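Local coordinates for protein putative oxidoreductase (Thermus thermophilus, PDB 2ISM) that is a putative oxidoreductase of a beta-propeller family, built from six four-stranded antiparallel sheets and carrying a bound calcium ion, at residues P90-R96 with Q106-H112; G102-Q106 with P128-H132; R277-Y281 with R292-E296. One frame throughout, in Å; residues are numbered along the deposited sequence.

Interaction 1 (P90-R96 with Q106-H112); sequences PYVYAYR and QVVRLRH
R109 meets two tyrosines of 90-96 at once, and its polar hydrogens have acceptors both within and beyond the contact. Its guanidinium is stacked on the ring of Y91: the group centres are 3.6 Å apart, the planes 14° from parallel, and CZ stands almost exactly over the ring centroid, a face-on cation-pi stack. A turn about the CG-CD bond (chi3 82°) brings the guanidinium over Y91 while CG packs against a face of Y93 in a CH-pi contact, 4.0 Å from that ring's centroid. NH1 then donates to Y93 OH at 3.2 Å in a nearly straight bond (170°), with the hydroxyl in the guanidinium plane. Y93 OH is also hydrogen-bonded to the carbonyl O of P176. R109 also forms salt bridges, NE with D120 and NH1 with E177; the two carboxylates probably offset its charge, which has R121 close by as well. The paired parts belong to one beta hairpin, strands 92-98 and 104-112, the two inner strands of a four-stranded antiparallel propeller blade. The backbone evidence is a regular ladder in which hydrogen-bonded pairs V92-L110, A94-V108 and R96-Q106 alternate with non-hydrogen-bonded pairs Y93-R109 and Y95-V107. Each hydrogen-bonded pair exchanges two N-H...O bonds; the shorter of the central two runs from V108 N to A94 O at 2.8 Å. Y93, Y95, V107 and R109 lie on one face of the sheet, V92, A94, V108 and L110 on the other, where A94 CB meets V108 CG2 at 4.1 Å. At the far end Y91 OH and R111 NH2 are 3.1 Å apart, yet the angle is too poor for a hydrogen bond. P90 CG approaches R111 NH1 to 3.4 Å, and H112 ND1 is hydrogen-bonded to Y64 OH.

Interaction 2 (G102-Q106 with P128-H132); sequences GLRNQ and PARPH
The backbones of 102-106 and 128-132 come closest at R104 and A129, whose CA atoms are 4.6 Å apart, and the touching parts run 136° from each other, roughly antiparallel but without a clear hydrogen bond between them. Apolar packing of L103 and A129 makes up most of this small contact. A129 is the middle of it: its CB points at the strand and rests 3.5 Å from R104 CA, and the same methyl meets L103 CG at 4.1 Å. L103 reaches further along the loop. With CG anti to the backbone N (chi1 177°), its CD2 branch extends over the R130-P131 peptide, 3.4 Å from R130 C, and also touches the proline ring at P131 CD, 3.9 Å away. N105 turns its side chain to the other end, beside the carbonyl of P128 and the A129 methyl. R104 leads its charged end away from the loop and back onto its own turn: NH1 donates to G102 O at 2.9 Å, with the acceptor in the guanidinium plane and an angle of 165°. That nitrogen also bonds to the carbonyl of E100, while NE forms a salt bridge with D125. R130, pointing away from the strand, pairs with E157. The contact joins the start of strand 104-112 to the loop that leaves the blade's outermost strand 117-127 and leads to strand 140-142 of the next blade. Y70 borders it, touching L103 and bonding through its hydroxyl to P131 O; T97 of strand 92-98 packs on L103, and a backbone hydrogen bond ties N105 to I127 of strand 117-127.

Interaction 3 (R277-Y281 with R292-E296); sequences RGDLY and RLVLE
Y281 and R292 face each other as a non-hydrogen-bonded pair in an antiparallel beta hairpin, strands 279-284 and 289-298, which forms the middle of a propeller blade. This is the tight part of the contact. The arginine chain runs alongside the tyrosine; its CG sits over a ring face, 4.3 Å from the centroid, and a bend at chi3 (-67°) carries the guanidinium round to the hydroxyl, nearly perpendicular to the ring. R292 NE donates to Y281 OH at 2.9 Å (151°), NH2 adds a weak bond, and NH1 forms a salt bridge with E308. R292 also packs on K212 of the second subunit. D279 packs on the aliphatic part of R292, OD2 lying 3.6 Å from CD, although its carboxylate makes no salt bridge there. On the opposite sheet face L280 and L293 pack through their CB atoms, 4.1 Å apart. Their backbones exchange both bonds of a hydrogen-bonded pair, L293 N reaching L280 O at 2.7 Å. L273 and F275 of strand 270-276 touch L280.

At exposed G278 the hairpin loosens. The next hydrogen-bonded pair would be G278 with L295, but their backbones do not bond directly: a water stands between them. It lies within hydrogen-bonding distance of G278 O and D279 OD1, and it accepts the backbone N-H of L295, with its oxygen 2.7 Å from L295 N.

In the fold
Interactions 1 and 2 share Q106 and strand 104-112; their centres lie 18 Å apart, yet they touch, Y95 and R96 of the first packing against N105 of the second. The first pairs that strand with 92-98, the second packs its start against the loop that leads to the following blade. Interaction 3 belongs to another blade across the chain's centre. Its centre is about 31 Å from interaction 1 and 35 Å from interaction 2, with nearest atoms about 19 and 23 Å away. Interactions 1 and 3 are nevertheless topologically equivalent, each joining the second and third strands of a blade, and each places a tyrosine opposite an arginine. The calcium ion, bound by E233 and Y243, uses none of these segments.

Interaction 1 (P90-R96 with Q106-H112)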
loop_
_atom_site.group_PDB
_atom_site.type_symbol
_atom_site.label_atom_id
_atom_site.label_comp_id
_atom_site.label_asym_id
_atom_site.label_seq_id
_atom_site.Cartn_x
_atom_site.Cartn_y
_atom_site.Cartn_z
ATOM N N PRO B 90 -7.064 29.150 -5.098
ATOM C CA PRO B 90 -8.397 28.630 -4.780
ATOM C C PRO B 90 -9.056 28.333 -6.114
ATOM O O PRO B 90 -9.730 29.193 -6.680
ATOM C CB PRO B 90 -9.034 29.789 -4.036
ATOM C CG PRO B 90 -8.514 30.954 -4.795
ATOM C CD PRO B 90 -7.040 30.617 -4.941
ATOM N N TYR B 91 -8.895 27.112 -6.602
ATOM C CA TYR B 91 -9.480 26.768 -7.886
ATOM C C TYR B 91 -9.739 25.267 -7.946
ATOM O O TYR B 91 -8.885 24.454 -7.591
ATOM C CB TYR B 91 -8.748 27.222 -9.149
ATOM C CG TYR B 91 -8.582 28.726 -9.224
ATOM C CD1 TYR B 91 -9.688 29.557 -9.406
ATOM C CD2 TYR B 91 -7.326 29.319 -9.077
ATOM C CE1 TYR B 91 -9.549 30.944 -9.438
ATOM C CE2 TYR B 91 -7.176 30.708 -9.106
ATOM C CZ TYR B 91 -8.292 31.512 -9.286
ATOM O OH TYR B 91 -8.155 32.881 -9.303
ATOM N N VAL B 92 -10.942 24.920 -8.391
ATOM C CA VAL B 92 -11.356 23.534 -8.557
ATOM C C VAL B 92 -11.677 23.399 -10.044
ATOM O O VAL B 92 -12.479 24.167 -10.587
ATOM C CB VAL B 92 -12.628 23.205 -7.737
ATOM C CG1 VAL B 92 -13.090 21.783 -8.039
ATOM C CG2 VAL B 92 -12.342 23.352 -6.245
ATOM N N TYR B 93 -11.042 22.438 -10.706
ATOM C CA TYR B 93 -11.272 22.240 -12.130
ATOM C C TYR B 93 -12.302 21.152 -12.356
ATOM O O TYR B 93 -12.375 20.184 -11.599
ATOM C CB TYR B 93 -9.961 21.885 -12.835
ATOM C CG TYR B 93 -8.984 23.044 -12.875
ATOM C CD1 TYR B 93 -8.734 23.733 -14.065
ATOM C CD2 TYR B 93 -8.333 23.470 -11.717
ATOM C CE1 TYR B 93 -7.862 24.811 -14.102
ATOM C CE2 TYR B 93 -7.456 24.554 -11.741
ATOM C CZ TYR B 93 -7.228 25.219 -12.936
ATOM O OH TYR B 93 -6.372 26.299 -12.963
ATOM N N ALA B 94 -13.108 21.323 -13.395
ATOM C CA ALA B 94 -14.136 20.347 -13.717
ATOM C C ALA B 94 -14.332 20.271 -15.218
ATOM O O ALA B 94 -14.227 21.283 -15.915
ATOM C CB ALA B 94 -15.448 20.726 -13.039
ATOM N N TYR B 95 -14.606 19.062 -15.701
ATOM C CA TYR B 95 -14.848 18.799 -17.119
ATOM C C TYR B 95 -16.353 18.601 -17.240
ATOM O O TYR B 95 -16.918 17.777 -16.522
ATOM C CB TYR B 95 -14.130 17.509 -17.537
ATOM C CG TYR B 95 -14.208 17.165 -19.016
ATOM C CD1 TYR B 95 -13.070 17.233 -19.825
ATOM C CD2 TYR B 95 -15.402 16.734 -19.596
ATOM C CE1 TYR B 95 -13.117 16.877 -21.176
ATOM C CE2 TYR B 95 -15.463 16.378 -20.954
ATOM C CZ TYR B 95 -14.316 16.450 -21.734
ATOM O OH TYR B 95 -14.350 16.092 -23.063
ATOM N N ARG B 96 -17.009 19.344 -18.130
ATOM C CA ARG B 96 -18.454 19.186 -18.278
ATOM C C ARG B 96 -18.960 19.355 -19.705
ATOM O O ARG B 96 -18.343 20.038 -20.528
ATOM C CB ARG B 96 -19.203 20.195 -17.389
ATOM C CG ARG B 96 -19.047 21.644 -17.853
ATOM C CD ARG B 96 -20.077 22.568 -17.213
ATOM N NE ARG B 96 -19.847 23.963 -17.584
ATOM C CZ ARG B 96 -20.623 24.979 -17.218
ATOM N NH1 ARG B 96 -21.697 24.764 -16.468
ATOM N NH2 ARG B 96 -20.314 26.217 -17.590
ATOM N N GLN B 106 -16.193 21.073 -22.185
ATOM C CA GLN B 106 -15.259 22.113 -21.792
ATOM C C GLN B 106 -14.710 21.830 -20.413
ATOM O O GLN B 106 -15.267 21.037 -19.658
ATOM C CB GLN B 106 -15.962 23.475 -21.760
ATOM C CG GLN B 106 -17.246 23.471 -20.949
ATOM C CD GLN B 106 -17.849 24.854 -20.761
ATOM O OE1 GLN B 106 -17.880 25.673 -21.683
ATOM N NE2 GLN B 106 -18.351 25.111 -19.564
ATOM N N VAL B 107 -13.601 22.484 -20.104
ATOM C CA VAL B 107 -12.993 22.374 -18.796
ATOM C C VAL B 107 -13.220 23.745 -18.196
ATOM O O VAL B 107 -12.872 24.757 -18.803
ATOM C CB VAL B 107 -11.478 22.121 -18.866
ATOM C CG1 VAL B 107 -10.887 22.207 -17.463
ATOM C CG2 VAL B 107 -11.200 20.743 -19.463
ATOM N N VAL B 108 -13.834 23.781 -17.024
ATOM C CA VAL B 108 -14.090 25.041 -16.355
ATOM C C VAL B 108 -13.333 25.045 -15.039
ATOM O O VAL B 108 -12.778 24.030 -14.623
ATOM C CB VAL B 108 -15.600 25.252 -16.081
ATOM C CG1 VAL B 108 -16.352 25.360 -17.397
ATOM C CG2 VAL B 108 -16.153 24.103 -15.242
ATOM N N ARG B 109 -13.312 26.202 -14.398
ATOM C CA ARG B 109 -12.632 26.368 -13.133
ATOM C C ARG B 109 -13.584 27.101 -12.188
ATOM O O ARG B 109 -14.234 28.062 -12.594
ATOM C CB ARG B 109 -11.364 27.196 -13.363
ATOM C CG ARG B 109 -10.464 27.327 -12.173
ATOM C CD ARG B 109 -9.122 27.930 -12.568
ATOM N NE ARG B 109 -9.127 29.387 -12.665
ATOM C CZ ARG B 109 -8.024 30.113 -12.829
ATOM N NH1 ARG B 109 -6.847 29.508 -12.916
ATOM N NH2 ARG B 109 -8.091 31.438 -12.891
ATOM N N LEU B 110 -13.677 26.636 -10.945
ATOM C CA LEU B 110 -14.532 27.271 -9.945
ATOM C C LEU B 110 -13.651 27.894 -8.867
ATOM O O LEU B 110 -12.577 27.373 -8.561
ATOM C CB LEU B 110 -15.456 26.249 -9.268
ATOM C CG LEU B 110 -16.405 25.373 -10.085
ATOM C CD1 LEU B 110 -17.422 24.747 -9.140
ATOM C CD2 LEU B 110 -17.114 26.198 -11.136
ATOM N N ARG B 111 -14.101 29.004 -8.293
ATOM C CA ARG B 111 -13.345 29.648 -7.225
ATOM C C ARG B 111 -13.811 29.048 -5.899
ATOM O O ARG B 111 -15.006 29.032 -5.592
ATOM C CB ARG B 111 -13.566 31.167 -7.234
ATOM C CG ARG B 111 -12.988 31.882 -6.008
ATOM C CD ARG B 111 -13.123 33.391 -6.122
ATOM N NE ARG B 111 -12.109 33.967 -7.002
ATOM C CZ ARG B 111 -10.828 34.104 -6.672
ATOM N NH1 ARG B 111 -10.403 33.710 -5.478
ATOM N NH2 ARG B 111 -9.972 34.629 -7.537
ATOM N N HIS B 112 -12.855 28.540 -5.126
ATOM C CA HIS B 112 -13.128 27.916 -3.835
ATOM C C HIS B 112 -13.419 28.961 -2.765
ATOM O O HIS B 112 -12.624 29.874 -2.552
ATOM C CB HIS B 112 -11.921 27.071 -3.420
ATOM C CG HIS B 112 -12.066 26.407 -2.087
ATOM N ND1 HIS B 112 -12.971 25.393 -1.853
ATOM C CD2 HIS B 112 -11.406 26.598 -0.920
ATOM C CE1 HIS B 112 -12.859 24.989 -0.600
ATOM N NE2 HIS B 112 -11.917 25.703 -0.014
#

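Interaction 2 (G102-Q106 with P128-H132)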
loop_
_atom_site.group_PDB
_atom_site.type_symbol
_atom_site.label_atom_id
_atom_site.label_comp_id
_atom_site.label_asym_id
_atom_site.label_seq_id
_atom_site.Cartn_x
_atom_site.Cartn_y
_atom_site.Cartn_z
ATOM N N GLY B 102 -24.549 26.431 -27.295
ATOM C CA GLY B 102 -24.021 25.439 -28.213
ATOM C C GLY B 102 -23.587 24.215 -27.428
ATOM O O GLY B 102 -23.049 24.338 -26.326
ATOM N N LEU B 103 -23.819 23.032 -27.984
ATOM C CA LEU B 103 -23.456 21.796 -27.307
ATOM C C LEU B 103 -21.981 21.452 -27.491
ATOM O O LEU B 103 -21.513 21.267 -28.614
ATOM C CB LEU B 103 -24.317 20.643 -27.832
ATOM C CG LEU B 103 -24.036 19.239 -27.285
ATOM C CD1 LEU B 103 -24.335 19.178 -25.790
ATOM C CD2 LEU B 103 -24.901 18.238 -28.032
ATOM N N ARG B 104 -21.245 21.374 -26.387
ATOM C CA ARG B 104 -19.833 21.022 -26.457
ATOM C C ARG B 104 -19.295 20.692 -25.071
ATOM O O ARG B 104 -19.947 20.964 -24.063
ATOM C CB ARG B 104 -19.015 22.167 -27.082
ATOM C CG ARG B 104 -18.664 23.333 -26.160
ATOM C CD ARG B 104 -19.845 24.257 -25.861
ATOM N NE ARG B 104 -19.395 25.499 -25.224
ATOM C CZ ARG B 104 -20.182 26.535 -24.942
ATOM N NH1 ARG B 104 -21.476 26.497 -25.233
ATOM N NH2 ARG B 104 -19.672 27.621 -24.376
ATOM N N ASN B 105 -18.121 20.072 -25.027
ATOM C CA ASN B 105 -17.490 19.751 -23.754
ATOM C C ASN B 105 -16.483 20.863 -23.459
ATOM O O ASN B 105 -15.993 21.534 -24.371
ATOM C CB ASN B 105 -16.787 18.384 -23.811
ATOM C CG ASN B 105 -17.762 17.215 -23.679
ATOM O OD1 ASN B 105 -17.931 16.409 -24.600
ATOM N ND2 ASN B 105 -18.406 17.124 -22.530
ATOM N N GLN B 106 -16.193 21.073 -22.185
ATOM C CA GLN B 106 -15.259 22.113 -21.792
ATOM C C GLN B 106 -14.710 21.830 -20.413
ATOM O O GLN B 106 -15.267 21.037 -19.658
ATOM C CB GLN B 106 -15.962 23.475 -21.760
ATOM C CG GLN B 106 -17.246 23.471 -20.949
ATOM C CD GLN B 106 -17.849 24.854 -20.761
ATOM O OE1 GLN B 106 -17.880 25.673 -21.683
ATOM N NE2 GLN B 106 -18.351 25.111 -19.564
ATOM N N PRO B 128 -15.249 18.441 -28.628
ATOM C CA PRO B 128 -16.407 17.799 -29.256
ATOM C C PRO B 128 -17.432 17.154 -28.321
ATOM O O PRO B 128 -17.093 16.566 -27.293
ATOM C CB PRO B 128 -15.767 16.770 -30.188
ATOM C CG PRO B 128 -14.487 17.434 -30.587
ATOM C CD PRO B 128 -13.996 18.012 -29.279
ATOM N N ALA B 129 -18.695 17.277 -28.713
ATOM C CA ALA B 129 -19.824 16.685 -28.010
ATOM C C ALA B 129 -20.920 16.570 -29.063
ATOM O O ALA B 129 -20.967 17.370 -29.993
ATOM C CB ALA B 129 -20.283 17.582 -26.869
ATOM N N ARG B 130 -21.783 15.569 -28.936
ATOM C CA ARG B 130 -22.878 15.390 -29.887
ATOM C C ARG B 130 -24.168 15.146 -29.113
ATOM O O ARG B 130 -24.132 14.772 -27.943
ATOM C CB ARG B 130 -22.582 14.224 -30.839
ATOM C CG ARG B 130 -21.507 14.539 -31.889
ATOM C CD ARG B 130 -21.898 15.759 -32.722
ATOM N NE ARG B 130 -20.875 16.154 -33.688
ATOM C CZ ARG B 130 -20.869 17.319 -34.334
ATOM N NH1 ARG B 130 -21.831 18.209 -34.116
ATOM N NH2 ARG B 130 -19.906 17.597 -35.205
ATOM N N PRO B 131 -25.328 15.374 -29.751
ATOM C CA PRO B 131 -26.623 15.177 -29.094
ATOM C C PRO B 131 -26.797 13.850 -28.375
ATOM O O PRO B 131 -27.465 13.785 -27.347
ATOM C CB PRO B 131 -27.615 15.345 -30.240
ATOM C CG PRO B 131 -26.947 16.384 -31.080
ATOM C CD PRO B 131 -25.519 15.879 -31.123
ATOM N N HIS B 132 -26.199 12.791 -28.913
ATOM C CA HIS B 132 -26.324 11.478 -28.296
ATOM C C HIS B 132 -25.561 11.391 -26.972
ATOM O O HIS B 132 -25.813 10.502 -26.166
ATOM C CB HIS B 132 -25.862 10.382 -29.271
ATOM C CG HIS B 132 -24.479 10.578 -29.809
ATOM N ND1 HIS B 132 -24.216 10.703 -31.158
ATOM C CD2 HIS B 132 -23.276 10.621 -29.187
ATOM C CE1 HIS B 132 -22.913 10.812 -31.343
ATOM N NE2 HIS B 132 -22.320 10.765 -30.164
#

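Interaction 3 (R277-Y281 with R292-E296)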
loop_
_atom_site.group_PDB
_atom_site.type_symbol
_atom_site.label_atom_id
_atom_site.label_comp_id
_atom_site.label_asym_id
_atom_site.label_seq_id
_atom_site.Cartn_x
_atom_site.Cartn_y
_atom_site.Cartn_z
ATOM N N ARG B 277 0.156 0.383 -4.142
ATOM C CA ARG B 277 1.002 -0.697 -3.640
ATOM C C ARG B 277 1.823 -1.420 -4.704
ATOM O O ARG B 277 1.916 -2.650 -4.707
ATOM C CB ARG B 277 0.144 -1.696 -2.857
ATOM C CG ARG B 277 -0.534 -1.040 -1.662
ATOM C CD ARG B 277 -1.354 -2.005 -0.836
ATOM N NE ARG B 277 -2.008 -1.314 0.271
ATOM C CZ ARG B 277 -2.816 -1.902 1.147
ATOM N NH1 ARG B 277 -3.066 -3.200 1.047
ATOM N NH2 ARG B 277 -3.377 -1.192 2.116
ATOM N N GLY B 278 2.422 -0.646 -5.605
ATOM C CA GLY B 278 3.254 -1.218 -6.646
ATOM C C GLY B 278 2.528 -1.863 -7.810
ATOM O O GLY B 278 3.166 -2.338 -8.750
ATOM N N ASP B 279 1.201 -1.888 -7.758
ATOM C CA ASP B 279 0.423 -2.486 -8.835
ATOM C C ASP B 279 -0.495 -1.453 -9.479
ATOM O O ASP B 279 -0.763 -0.401 -8.902
ATOM C CB ASP B 279 -0.414 -3.653 -8.303
ATOM C CG ASP B 279 0.440 -4.760 -7.713
ATOM O OD1 ASP B 279 1.361 -5.239 -8.409
ATOM O OD2 ASP B 279 0.186 -5.153 -6.554
ATOM N N LEU B 280 -0.969 -1.763 -10.679
ATOM C CA LEU B 280 -1.861 -0.865 -11.400
ATOM C C LEU B 280 -3.282 -1.399 -11.280
ATOM O O LEU B 280 -3.576 -2.498 -11.748
ATOM C CB LEU B 280 -1.450 -0.787 -12.873
ATOM C CG LEU B 280 -2.232 0.155 -13.794
ATOM C CD1 LEU B 280 -2.380 1.522 -13.139
ATOM C CD2 LEU B 280 -1.508 0.272 -15.135
ATOM N N TYR B 281 -4.156 -0.625 -10.641
ATOM C CA TYR B 281 -5.547 -1.030 -10.461
ATOM C C TYR B 281 -6.438 -0.378 -11.505
ATOM O O TYR B 281 -6.295 0.809 -11.791
ATOM C CB TYR B 281 -6.025 -0.652 -9.062
ATOM C CG TYR B 281 -5.436 -1.516 -7.972
ATOM C CD1 TYR B 281 -6.237 -2.413 -7.260
ATOM C CD2 TYR B 281 -4.078 -1.455 -7.660
ATOM C CE1 TYR B 281 -5.703 -3.225 -6.266
ATOM C CE2 TYR B 281 -3.532 -2.267 -6.667
ATOM C CZ TYR B 281 -4.352 -3.148 -5.976
ATOM O OH TYR B 281 -3.824 -3.951 -4.993
ATOM N N ARG B 292 -6.376 -5.884 -10.635
ATOM C CA ARG B 292 -5.022 -5.544 -10.230
ATOM C C ARG B 292 -4.091 -6.070 -11.315
ATOM O O ARG B 292 -4.100 -7.263 -11.622
ATOM C CB ARG B 292 -4.691 -6.216 -8.891
ATOM C CG ARG B 292 -3.265 -6.002 -8.412
ATOM C CD ARG B 292 -2.905 -6.918 -7.240
ATOM N NE ARG B 292 -3.655 -6.605 -6.026
ATOM C CZ ARG B 292 -4.631 -7.358 -5.529
ATOM N NH1 ARG B 292 -4.987 -8.484 -6.136
ATOM N NH2 ARG B 292 -5.256 -6.983 -4.419
ATOM N N LEU B 293 -3.313 -5.176 -11.918
ATOM C CA LEU B 293 -2.373 -5.572 -12.959
ATOM C C LEU B 293 -0.971 -5.600 -12.360
ATOM O O LEU B 293 -0.473 -4.583 -11.879
ATOM C CB LEU B 293 -2.416 -4.593 -14.140
ATOM C CG LEU B 293 -3.496 -4.781 -15.210
ATOM C CD1 LEU B 293 -4.881 -4.743 -14.589
ATOM C CD2 LEU B 293 -3.351 -3.689 -16.255
ATOM N N VAL B 294 -0.350 -6.775 -12.372
ATOM C CA VAL B 294 0.993 -6.928 -11.831
ATOM C C VAL B 294 1.978 -6.656 -12.955
ATOM O O VAL B 294 1.995 -7.361 -13.966
ATOM C CB VAL B 294 1.214 -8.353 -11.286
ATOM C CG1 VAL B 294 2.579 -8.446 -10.623
ATOM C CG2 VAL B 294 0.111 -8.704 -10.295
ATOM N N LEU B 295 2.799 -5.628 -12.775
ATOM C CA LEU B 295 3.759 -5.234 -13.791
ATOM C C LEU B 295 5.190 -5.693 -13.543
ATOM O O LEU B 295 5.625 -5.868 -12.403
ATOM C CB LEU B 295 3.758 -3.712 -13.938
ATOM C CG LEU B 295 2.404 -3.006 -14.041
ATOM C CD1 LEU B 295 2.630 -1.506 -14.145
ATOM C CD2 LEU B 295 1.636 -3.522 -15.245
ATOM N N GLU B 296 5.916 -5.874 -14.640
ATOM C CA GLU B 296 7.312 -6.270 -14.596
ATOM C C GLU B 296 8.024 -5.467 -15.673
ATOM O O GLU B 296 7.542 -5.363 -16.801
ATOM C CB GLU B 296 7.474 -7.765 -14.876
ATOM C CG GLU B 296 8.928 -8.199 -14.997
ATOM C CD GLU B 296 9.094 -9.705 -15.069
ATOM O OE1 GLU B 296 8.735 -10.392 -14.088
ATOM O OE2 GLU B 296 9.584 -10.200 -16.107
HETATM O O HOH W 1 3.169 -4.343 -10.435
#